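Local coordinates for peptidase M3B, oligoendopeptidase F (Enterococcus faecium, PDB 2QR4), which probably cleaves peptide bonds within oligopeptides as a zinc-dependent metallopeptidase of the M3 family, at residues 152-155 with 156-160; 203-206 with 207-210; 130-133 with 134-137. All blocks are in the same frame, centred on the assembly; numbering follows the deposited sequence.

Contact 1. Residues 152-155 with 156-160; sequences TFAV and LNNAD
V155 meets A159 and D160 through its carbonyl, and F153 meets N157 through its ring, in the final turns of helix 143-160, where ordinary alpha-helical bonding meets a wider pi-type turn at 156-160. The alpha-helical part is documented by L156 N to T152 O at 3.0 Å and N157 N to F153 O at 2.8 Å, each spanning four residues. The widening shows at V155 O, which accepts A159 N at 2.7 Å and also D160 N, one residue further on, at 3.1 Å. One residue earlier, A154 O receives N158 N at 2.9 Å, and the N158 side chain bends round so that its ND2 adds a weak second bond, its N-H...O angle only 121°. F153 and N157 run side by side, because CG of each is anti to its own backbone N. N157 CB then lies over one face of the F153 ring, 4.2 Å from the centroid and 17° off the normal, which fits a CH-pi contact. The amide beyond is turned 24° from the ring plane, and its ND2 probably bonds to Y204 OH, though the modelled distance is too short to trust. Y497 also stacks with the F153 ring, while the D160 carboxylate reaches T210 of the second subunit. V155 O thus holds two backbone N-H donors, the second supplied by the pi-type turn, whereas A154 O has one backbone donor and a weak side-chain one.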
ATOM      1  N   THR A 152       1.246  -5.723  -1.698  1.00 36.90           N
ATOM      2  CA  THR A 152       1.124  -5.976  -0.271  1.00 44.31           C
ATOM      3  C   THR A 152       0.048  -7.025  -0.045  1.00 48.43           C
ATOM      4  O   THR A 152       0.222  -7.943   0.756  1.00 43.87           O
ATOM      5  CB  THR A 152       0.773  -4.687   0.475  1.00 42.81           C
ATOM      6  OG1 THR A 152       1.746  -3.694   0.138  1.00 43.01           O
ATOM      7  CG2 THR A 152       0.763  -4.894   1.985  1.00 37.45           C
ATOM      8  N   PHE A 153      -1.049  -6.905  -0.787  1.00 47.74           N
ATOM      9  CA  PHE A 153      -2.117  -7.880  -0.706  1.00 45.06           C
ATOM     10  C   PHE A 153      -1.617  -9.272  -1.070  1.00 42.68           C
ATOM     11  O   PHE A 153      -1.820 -10.234  -0.336  1.00 42.96           O
ATOM     12  CB  PHE A 153      -3.263  -7.522  -1.635  1.00 37.32           C
ATOM     13  CG  PHE A 153      -4.192  -8.660  -1.865  1.00 41.46           C
ATOM     14  CD1 PHE A 153      -5.181  -8.957  -0.935  1.00 37.95           C
ATOM     15  CD2 PHE A 153      -4.071  -9.454  -2.993  1.00 38.61           C
ATOM     16  CE1 PHE A 153      -6.041 -10.024  -1.123  1.00 44.35           C
ATOM     17  CE2 PHE A 153      -4.934 -10.528  -3.198  1.00 46.39           C
ATOM     18  CZ  PHE A 153      -5.915 -10.815  -2.250  1.00 42.41           C
ATOM     19  N   ALA A 154      -0.966  -9.360  -2.218  1.00 36.25           N
ATOM     20  CA  ALA A 154      -0.465 -10.626  -2.757  1.00 46.57           C
ATOM     21  C   ALA A 154       0.431 -11.335  -1.743  1.00 40.23           C
ATOM     22  O   ALA A 154       0.346 -12.539  -1.546  1.00 49.18           O
ATOM     23  CB  ALA A 154       0.313 -10.365  -4.089  1.00 31.97           C
ATOM     24  N   VAL A 155       1.285 -10.563  -1.096  1.00 45.50           N
ATOM     25  CA  VAL A 155       2.298 -11.102  -0.209  1.00 49.96           C
ATOM     26  C   VAL A 155       1.669 -11.551   1.119  1.00 41.52           C
ATOM     27  O   VAL A 155       1.891 -12.672   1.614  1.00 44.22           O
ATOM     28  CB  VAL A 155       3.391 -10.044   0.026  1.00 49.71           C
ATOM     29  CG1 VAL A 155       3.169  -9.369   1.315  1.00 48.01           C
ATOM     30  CG2 VAL A 155       4.751 -10.675   0.014  1.00 63.56           C
ATOM     31  N   LEU A 156       0.844 -10.687   1.676  1.00 37.77           N
ATOM     32  CA  LEU A 156       0.107 -11.044   2.869  1.00 37.90           C
ATOM     33  C   LEU A 156      -0.777 -12.278   2.608  1.00 41.39           C
ATOM     34  O   LEU A 156      -0.790 -13.220   3.405  1.00 52.66           O
ATOM     35  CB  LEU A 156      -0.734  -9.851   3.321  1.00 33.61           C
ATOM     36  CG  LEU A 156      -1.705 -10.061   4.478  1.00 41.84           C
ATOM     37  CD1 LEU A 156      -0.974 -10.533   5.751  1.00 37.64           C
ATOM     38  CD2 LEU A 156      -2.431  -8.765   4.727  1.00 39.88           C
ATOM     39  N   ASN A 157      -1.503 -12.280   1.491  1.00 40.07           N
ATOM     40  CA  ASN A 157      -2.460 -13.353   1.205  1.00 42.95           C
ATOM     41  C   ASN A 157      -1.768 -14.675   0.905  1.00 42.90           C
ATOM     42  O   ASN A 157      -2.198 -15.725   1.363  1.00 44.11           O
ATOM     43  CB  ASN A 157      -3.387 -12.983   0.035  1.00 45.46           C
ATOM     44  CG  ASN A 157      -4.635 -13.873  -0.030  1.00 48.50           C
ATOM     45  OD1 ASN A 157      -5.035 -14.344  -1.098  1.00 52.01           O
ATOM     46  ND2 ASN A 157      -5.250 -14.099   1.114  1.00 38.10           N
ATOM     47  N   ASN A 158      -0.675 -14.623   0.157  1.00 42.15           N
ATOM     48  CA  ASN A 158      -0.038 -15.855  -0.291  1.00 46.96           C
ATOM     49  C   ASN A 158       1.195 -16.274   0.460  1.00 42.62           C
ATOM     50  O   ASN A 158       1.576 -17.430   0.396  1.00 52.12           O
ATOM     51  CB  ASN A 158       0.276 -15.794  -1.786  1.00 48.30           C
ATOM     52  CG  ASN A 158      -0.959 -15.527  -2.617  1.00 62.02           C
ATOM     53  OD1 ASN A 158      -1.924 -16.295  -2.582  1.00 70.37           O
ATOM     54  ND2 ASN A 158      -0.946 -14.427  -3.355  1.00 59.47           N
ATOM     55  N   ALA A 159       1.845 -15.357   1.164  1.00 49.98           N
ATOM     56  CA  ALA A 159       3.097 -15.737   1.814  1.00 44.07           C
ATOM     57  C   ALA A 159       3.032 -15.733   3.350  1.00 53.51           C
ATOM     58  O   ALA A 159       3.560 -16.647   3.990  1.00 52.42           O
ATOM     59  CB  ALA A 159       4.225 -14.855   1.317  1.00 46.45           C
ATOM     60  N   ASP A 160       2.386 -14.720   3.934  1.00 47.89           N
ATOM     61  CA  ASP A 160       2.385 -14.550   5.404  1.00 44.49           C
ATOM     62  C   ASP A 160       1.199 -15.169   6.178  1.00 41.71           C
ATOM     63  O   ASP A 160       1.405 -15.729   7.250  1.00 41.31           O
ATOM     64  CB  ASP A 160       2.587 -13.079   5.810  1.00 44.24           C
ATOM     65  CG  ASP A 160       3.961 -12.519   5.390  1.00 58.04           C
ATOM     66  OD1 ASP A 160       4.846 -13.292   4.948  1.00 51.30           O
ATOM     67  OD2 ASP A 160       4.148 -11.289   5.506  1.00 52.45           O
TER

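Contact 2. Residues 203-206 with 207-210; sequences VYEQ and FRNT
Q206 and F207 send their side chains out alongside each other, the amide and ring planes 39° apart. Q206 CD approaches F207 CE2 to 3.4 Å, obliquely to the ring. V203 flanks the same ring one turn earlier: its CG1 is 4.1 Å from F207 CD2, and its carbonyl O sits in the ring plane at the edge, 3.3 Å from F207 CD2. These contacts lie at a break between two helices. F207 is the first residue to leave helical backbone angles after helix 190-206 and also occupies the N-cap position of helix 208-228. Its N still donates to V203 O at 3.1 Å, with a weak second bond to Y204 O. R208 turns back over the break. Its CG lies between the backbone N and the carbonyl carbon; from there the chain runs extended to NE and turns at the last torsion, which sets NH2 2.9 Å from E205 O. That oxygen is 1° out of the guanidinium plane, whereas NH2 stands above the E205 carbonyl plane. The carboxylate of E205 makes no charge contact with R208, as E205 OE2 remains 4.8 Å from R208 NH2. Across the dimer interface, Q206 NE2 bonds to D160 O of the second subunit, and the F207 ring meets F207 of that subunit.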
ATOM      1  N   VAL A 203      -9.514 -16.224   9.773  1.00 38.48           N
ATOM      2  CA  VAL A 203      -8.323 -15.447   9.463  1.00 42.55           C
ATOM      3  C   VAL A 203      -8.624 -14.187   8.644  1.00 44.06           C
ATOM      4  O   VAL A 203      -8.072 -13.129   8.919  1.00 49.44           O
ATOM      5  CB  VAL A 203      -7.250 -16.320   8.747  1.00 45.77           C
ATOM      6  CG1 VAL A 203      -6.093 -15.462   8.263  1.00 33.98           C
ATOM      7  CG2 VAL A 203      -6.744 -17.408   9.695  1.00 39.20           C
ATOM      8  N   TYR A 204      -9.482 -14.292   7.633  1.00 39.57           N
ATOM      9  CA  TYR A 204      -9.893 -13.093   6.895  1.00 39.78           C
ATOM     10  C   TYR A 204     -10.587 -12.081   7.784  1.00 42.69           C
ATOM     11  O   TYR A 204     -10.383 -10.878   7.641  1.00 54.09           O
ATOM     12  CB  TYR A 204     -10.707 -13.441   5.639  1.00 36.55           C
ATOM     13  CG  TYR A 204      -9.774 -13.989   4.613  1.00 40.29           C
ATOM     14  CD1 TYR A 204      -8.884 -13.154   3.946  1.00 39.78           C
ATOM     15  CD2 TYR A 204      -9.690 -15.354   4.387  1.00 42.10           C
ATOM     16  CE1 TYR A 204      -7.970 -13.663   3.045  1.00 44.03           C
ATOM     17  CE2 TYR A 204      -8.787 -15.872   3.488  1.00 35.10           C
ATOM     18  CZ  TYR A 204      -7.931 -15.026   2.820  1.00 39.46           C
ATOM     19  OH  TYR A 204      -7.039 -15.554   1.931  1.00 41.07           O
ATOM     20  N   GLU A 205     -11.377 -12.561   8.729  1.00 46.69           N
ATOM     21  CA  GLU A 205     -11.999 -11.671   9.690  1.00 44.53           C
ATOM     22  C   GLU A 205     -10.940 -10.948  10.540  1.00 51.11           C
ATOM     23  O   GLU A 205     -11.008  -9.738  10.751  1.00 48.06           O
ATOM     24  CB  GLU A 205     -12.990 -12.439  10.565  1.00 44.82           C
ATOM     25  CG  GLU A 205     -13.431 -11.695  11.839  1.00 47.24           C
ATOM     26  CD  GLU A 205     -14.601 -12.370  12.555  1.00 58.36           C
ATOM     27  OE1 GLU A 205     -14.711 -13.613  12.518  1.00 65.63           O
ATOM     28  OE2 GLU A 205     -15.417 -11.654  13.165  1.00 72.71           O
ATOM     29  N   GLN A 206      -9.956 -11.685  11.031  1.00 39.02           N
ATOM     30  CA  GLN A 206      -8.912 -11.061  11.825  1.00 39.81           C
ATOM     31  C   GLN A 206      -8.209  -9.935  11.066  1.00 47.55           C
ATOM     32  O   GLN A 206      -7.865  -8.906  11.646  1.00 43.58           O
ATOM     33  CB  GLN A 206      -7.870 -12.093  12.233  1.00 41.49           C
ATOM     34  CG  GLN A 206      -6.952 -11.626  13.360  1.00 42.77           C
ATOM     35  CD  GLN A 206      -5.735 -12.518  13.496  1.00 53.99           C
ATOM     36  OE1 GLN A 206      -5.777 -13.721  13.181  1.00 59.87           O
ATOM     37  NE2 GLN A 206      -4.639 -11.940  13.959  1.00 48.41           N
ATOM     38  N   PHE A 207      -7.992 -10.127   9.770  1.00 42.79           N
ATOM     39  CA  PHE A 207      -7.204  -9.166   9.008  1.00 46.64           C
ATOM     40  C   PHE A 207      -8.037  -8.299   8.076  1.00 40.48           C
ATOM     41  O   PHE A 207      -7.516  -7.772   7.096  1.00 40.81           O
ATOM     42  CB  PHE A 207      -6.061  -9.851   8.242  1.00 39.92           C
ATOM     43  CG  PHE A 207      -5.018 -10.441   9.138  1.00 42.68           C
ATOM     44  CD1 PHE A 207      -3.896  -9.721   9.485  1.00 46.55           C
ATOM     45  CD2 PHE A 207      -5.179 -11.707   9.664  1.00 48.77           C
ATOM     46  CE1 PHE A 207      -2.938 -10.256  10.326  1.00 43.41           C
ATOM     47  CE2 PHE A 207      -4.226 -12.247  10.495  1.00 42.11           C
ATOM     48  CZ  PHE A 207      -3.106 -11.514  10.833  1.00 45.95           C
ATOM     49  N   ARG A 208      -9.313  -8.116   8.409  1.00 43.26           N
ATOM     50  CA  ARG A 208     -10.225  -7.384   7.530  1.00 34.21           C
ATOM     51  C   ARG A 208      -9.884  -5.900   7.377  1.00 40.52           C
ATOM     52  O   ARG A 208     -10.118  -5.303   6.320  1.00 48.03           O
ATOM     53  CB  ARG A 208     -11.660  -7.553   7.993  1.00 33.05           C
ATOM     54  CG  ARG A 208     -11.944  -7.048   9.389  1.00 45.15           C
ATOM     55  CD  ARG A 208     -13.369  -7.416   9.767  1.00 48.13           C
ATOM     56  NE  ARG A 208     -13.822  -6.705  10.948  1.00 54.61           N
ATOM     57  CZ  ARG A 208     -13.396  -6.960  12.182  1.00 60.99           C
ATOM     58  NH1 ARG A 208     -13.878  -6.262  13.196  1.00 60.85           N
ATOM     59  NH2 ARG A 208     -12.495  -7.912  12.403  1.00 59.22           N
ATOM     60  N   ASN A 209      -9.339  -5.317   8.434  1.00 33.27           N
ATOM     61  CA  ASN A 209      -8.895  -3.930   8.423  1.00 40.93           C
ATOM     62  C   ASN A 209      -7.685  -3.729   7.494  1.00 43.14           C
ATOM     63  O   ASN A 209      -7.611  -2.755   6.755  1.00 53.53           O
ATOM     64  CB  ASN A 209      -8.532  -3.474   9.838  1.00 34.11           C
ATOM     65  CG  ASN A 209      -9.694  -3.575  10.818  1.00 36.34           C
ATOM     66  OD1 ASN A 209      -9.569  -4.192  11.866  1.00 45.05           O
ATOM     67  ND2 ASN A 209     -10.811  -2.946  10.492  1.00 34.54           N
ATOM     68  N   THR A 210      -6.742  -4.663   7.528  1.00 43.17           N
ATOM     69  CA  THR A 210      -5.564  -4.591   6.668  1.00 38.35           C
ATOM     70  C   THR A 210      -5.934  -4.680   5.185  1.00 40.51           C
ATOM     71  O   THR A 210      -5.504  -3.856   4.373  1.00 51.07           O
ATOM     72  CB  THR A 210      -4.571  -5.695   7.033  1.00 42.92           C
ATOM     73  OG1 THR A 210      -4.228  -5.549   8.412  1.00 41.38           O
ATOM     74  CG2 THR A 210      -3.302  -5.609   6.170  1.00 32.91           C
TER

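Contact 3. Residues 130-133 with 134-137; sequences VLSA and EQES
Q135 folds back from the first turn of helix 133-141 onto L131 and S132, the residues leading into it. Its CB packs 3.8 Å from L131 CB, with the two side chains crossing at about a right angle. With CG beside the backbone N (chi1 -60°), the chain heads back toward the helix start, and CG comes 3.4 Å from S132 OG. CD passes by the same hydroxyl, and OE1 then arrives at the backbone of S132, accepting S132 N at 2.9 Å. That bond is nearly straight, 173° at the hydrogen, and S132 N lies in the carbonyl plane of the amide. S132 OG is also close to Q135 OE1, at 3.0 Å. The return half of the exchange is weaker: Q135 N donates to S132 OG at 3.4 Å. With S132 at the N-cap and Q135 three residues on, this reciprocal pair is a capping box, and it occupies backbone N-H groups at the helix start. Helical bonding proper begins with E136 N to S132 O at 2.9 Å. E136 adds a second clasp on the incoming chain. Bent at chi2 (-63°), it carries OE2 to L131 N at 3.0 Å, using the anti lone pair of that oxygen. The same OE2 forms a salt bridge with R229, which would be expected to favour the charged carboxylate. E134, by contrast, points its carboxylate to S132 of the second subunit, and the S132 hydroxyl is hydrogen-bonded to E134 of that subunit in turn. Within its own chain the capped turn rests on neighbouring elements: V130 and E136 touch P93 of helix 91-95, and S137 OG bonds to E86 at the end of helix 68-87.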
ATOM      1  N   VAL A 130      -5.208  12.240 -22.463  1.00 34.29           N
ATOM      2  CA  VAL A 130      -3.759  12.329 -22.390  1.00 37.05           C
ATOM      3  C   VAL A 130      -3.379  13.707 -21.864  1.00 40.36           C
ATOM      4  O   VAL A 130      -4.001  14.701 -22.220  1.00 41.45           O
ATOM      5  CB  VAL A 130      -3.101  12.088 -23.752  1.00 42.77           C
ATOM      6  CG1 VAL A 130      -1.594  12.241 -23.638  1.00 33.52           C
ATOM      7  CG2 VAL A 130      -3.467  10.711 -24.271  1.00 35.12           C
ATOM      8  N   LEU A 131      -2.360  13.760 -21.017  1.00 42.34           N
ATOM      9  CA  LEU A 131      -2.029  14.982 -20.294  1.00 34.19           C
ATOM     10  C   LEU A 131      -0.778  15.611 -20.896  1.00 34.08           C
ATOM     11  O   LEU A 131      -0.384  15.266 -22.000  1.00 34.81           O
ATOM     12  CB  LEU A 131      -1.860  14.687 -18.796  1.00 36.61           C
ATOM     13  CG  LEU A 131      -3.141  14.184 -18.107  1.00 43.67           C
ATOM     14  CD1 LEU A 131      -2.901  13.804 -16.667  1.00 36.29           C
ATOM     15  CD2 LEU A 131      -4.262  15.212 -18.179  1.00 35.62           C
ATOM     16  N   SER A 132      -0.174  16.565 -20.201  1.00 26.68           N
ATOM     17  CA  SER A 132       1.052  17.169 -20.707  1.00 32.10           C
ATOM     18  C   SER A 132       2.229  16.246 -20.398  1.00 32.46           C
ATOM     19  O   SER A 132       2.101  15.305 -19.614  1.00 42.56           O
ATOM     20  CB  SER A 132       1.266  18.542 -20.073  1.00 25.90           C
ATOM     21  OG  SER A 132       1.506  18.416 -18.686  1.00 38.63           O
ATOM     22  N   ALA A 133       3.377  16.522 -20.992  1.00 39.05           N
ATOM     23  CA  ALA A 133       4.571  15.730 -20.720  1.00 36.07           C
ATOM     24  C   ALA A 133       4.902  15.754 -19.237  1.00 37.81           C
ATOM     25  O   ALA A 133       5.221  14.718 -18.662  1.00 40.56           O
ATOM     26  CB  ALA A 133       5.748  16.237 -21.542  1.00 33.61           C
ATOM     27  N   GLU A 134       4.802  16.930 -18.616  1.00 32.83           N
ATOM     28  CA  GLU A 134       5.085  17.080 -17.175  1.00 47.77           C
ATOM     29  C   GLU A 134       4.215  16.160 -16.314  1.00 38.72           C
ATOM     30  O   GLU A 134       4.709  15.505 -15.402  1.00 35.19           O
ATOM     31  CB  GLU A 134       4.869  18.525 -16.701  1.00 35.47           C
ATOM     32  CG  GLU A 134       6.024  19.496 -16.903  1.00 56.67           C
ATOM     33  CD  GLU A 134       5.811  20.847 -16.152  1.00 70.71           C
ATOM     34  OE1 GLU A 134       6.758  21.667 -16.140  1.00 75.08           O
ATOM     35  OE2 GLU A 134       4.712  21.099 -15.576  1.00 57.46           O
ATOM     36  N   GLN A 135       2.915  16.139 -16.589  1.00 36.09           N
ATOM     37  CA  GLN A 135       1.990  15.334 -15.803  1.00 35.25           C
ATOM     38  C   GLN A 135       2.181  13.851 -16.065  1.00 32.74           C
ATOM     39  O   GLN A 135       2.214  13.073 -15.125  1.00 44.40           O
ATOM     40  CB  GLN A 135       0.543  15.734 -16.081  1.00 39.45           C
ATOM     41  CG  GLN A 135       0.220  17.185 -15.758  1.00 33.17           C
ATOM     42  CD  GLN A 135      -1.061  17.661 -16.430  1.00 42.72           C
ATOM     43  OE1 GLN A 135      -1.164  17.659 -17.659  1.00 41.45           O
ATOM     44  NE2 GLN A 135      -2.039  18.083 -15.626  1.00 28.98           N
ATOM     45  N   GLU A 136       2.299  13.460 -17.334  1.00 33.43           N
ATOM     46  CA  GLU A 136       2.501  12.048 -17.700  1.00 39.55           C
ATOM     47  C   GLU A 136       3.773  11.520 -17.048  1.00 42.06           C
ATOM     48  O   GLU A 136       3.816  10.378 -16.569  1.00 37.99           O
ATOM     49  CB  GLU A 136       2.587  11.848 -19.234  1.00 31.44           C
ATOM     50  CG  GLU A 136       1.283  12.096 -19.970  1.00 37.49           C
ATOM     51  CD  GLU A 136       0.186  11.115 -19.567  1.00 52.38           C
ATOM     52  OE1 GLU A 136       0.514  10.114 -18.885  1.00 49.09           O
ATOM     53  OE2 GLU A 136      -1.000  11.333 -19.937  1.00 38.62           O
ATOM     54  N   SER A 137       4.807  12.357 -17.032  1.00 33.67           N
ATOM     55  CA  SER A 137       6.045  12.026 -16.334  1.00 37.67           C
ATOM     56  C   SER A 137       5.833  11.717 -14.836  1.00 44.08           C
ATOM     57  O   SER A 137       6.315  10.696 -14.332  1.00 49.29           O
ATOM     58  CB  SER A 137       7.078  13.128 -16.532  1.00 42.93           C
ATOM     59  OG  SER A 137       8.271  12.798 -15.863  1.00 41.66           O
TER

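In the fold
From the N terminus the order is contact 3, contact 1, contact 2. Each joins directly successive residues, so none closes a long loop, and the three lie in series without nesting or crossing. Contact 3 starts helix 133-141, contact 1 ends the following helix 143-160, and contact 2 marks the break between helices 190-206 and 208-228. The last two are neighbours, with centres 12 Å apart, joined by packing of L156 CD2 on T210 CG2. Contact 3 lies apart: its nearest atoms are about 21 Å from contact 1 and about 26 Å from contact 2. All three touch the second subunit, so all lie at the dimer interface, contacts 1 and 2 together and contact 3 well away from them.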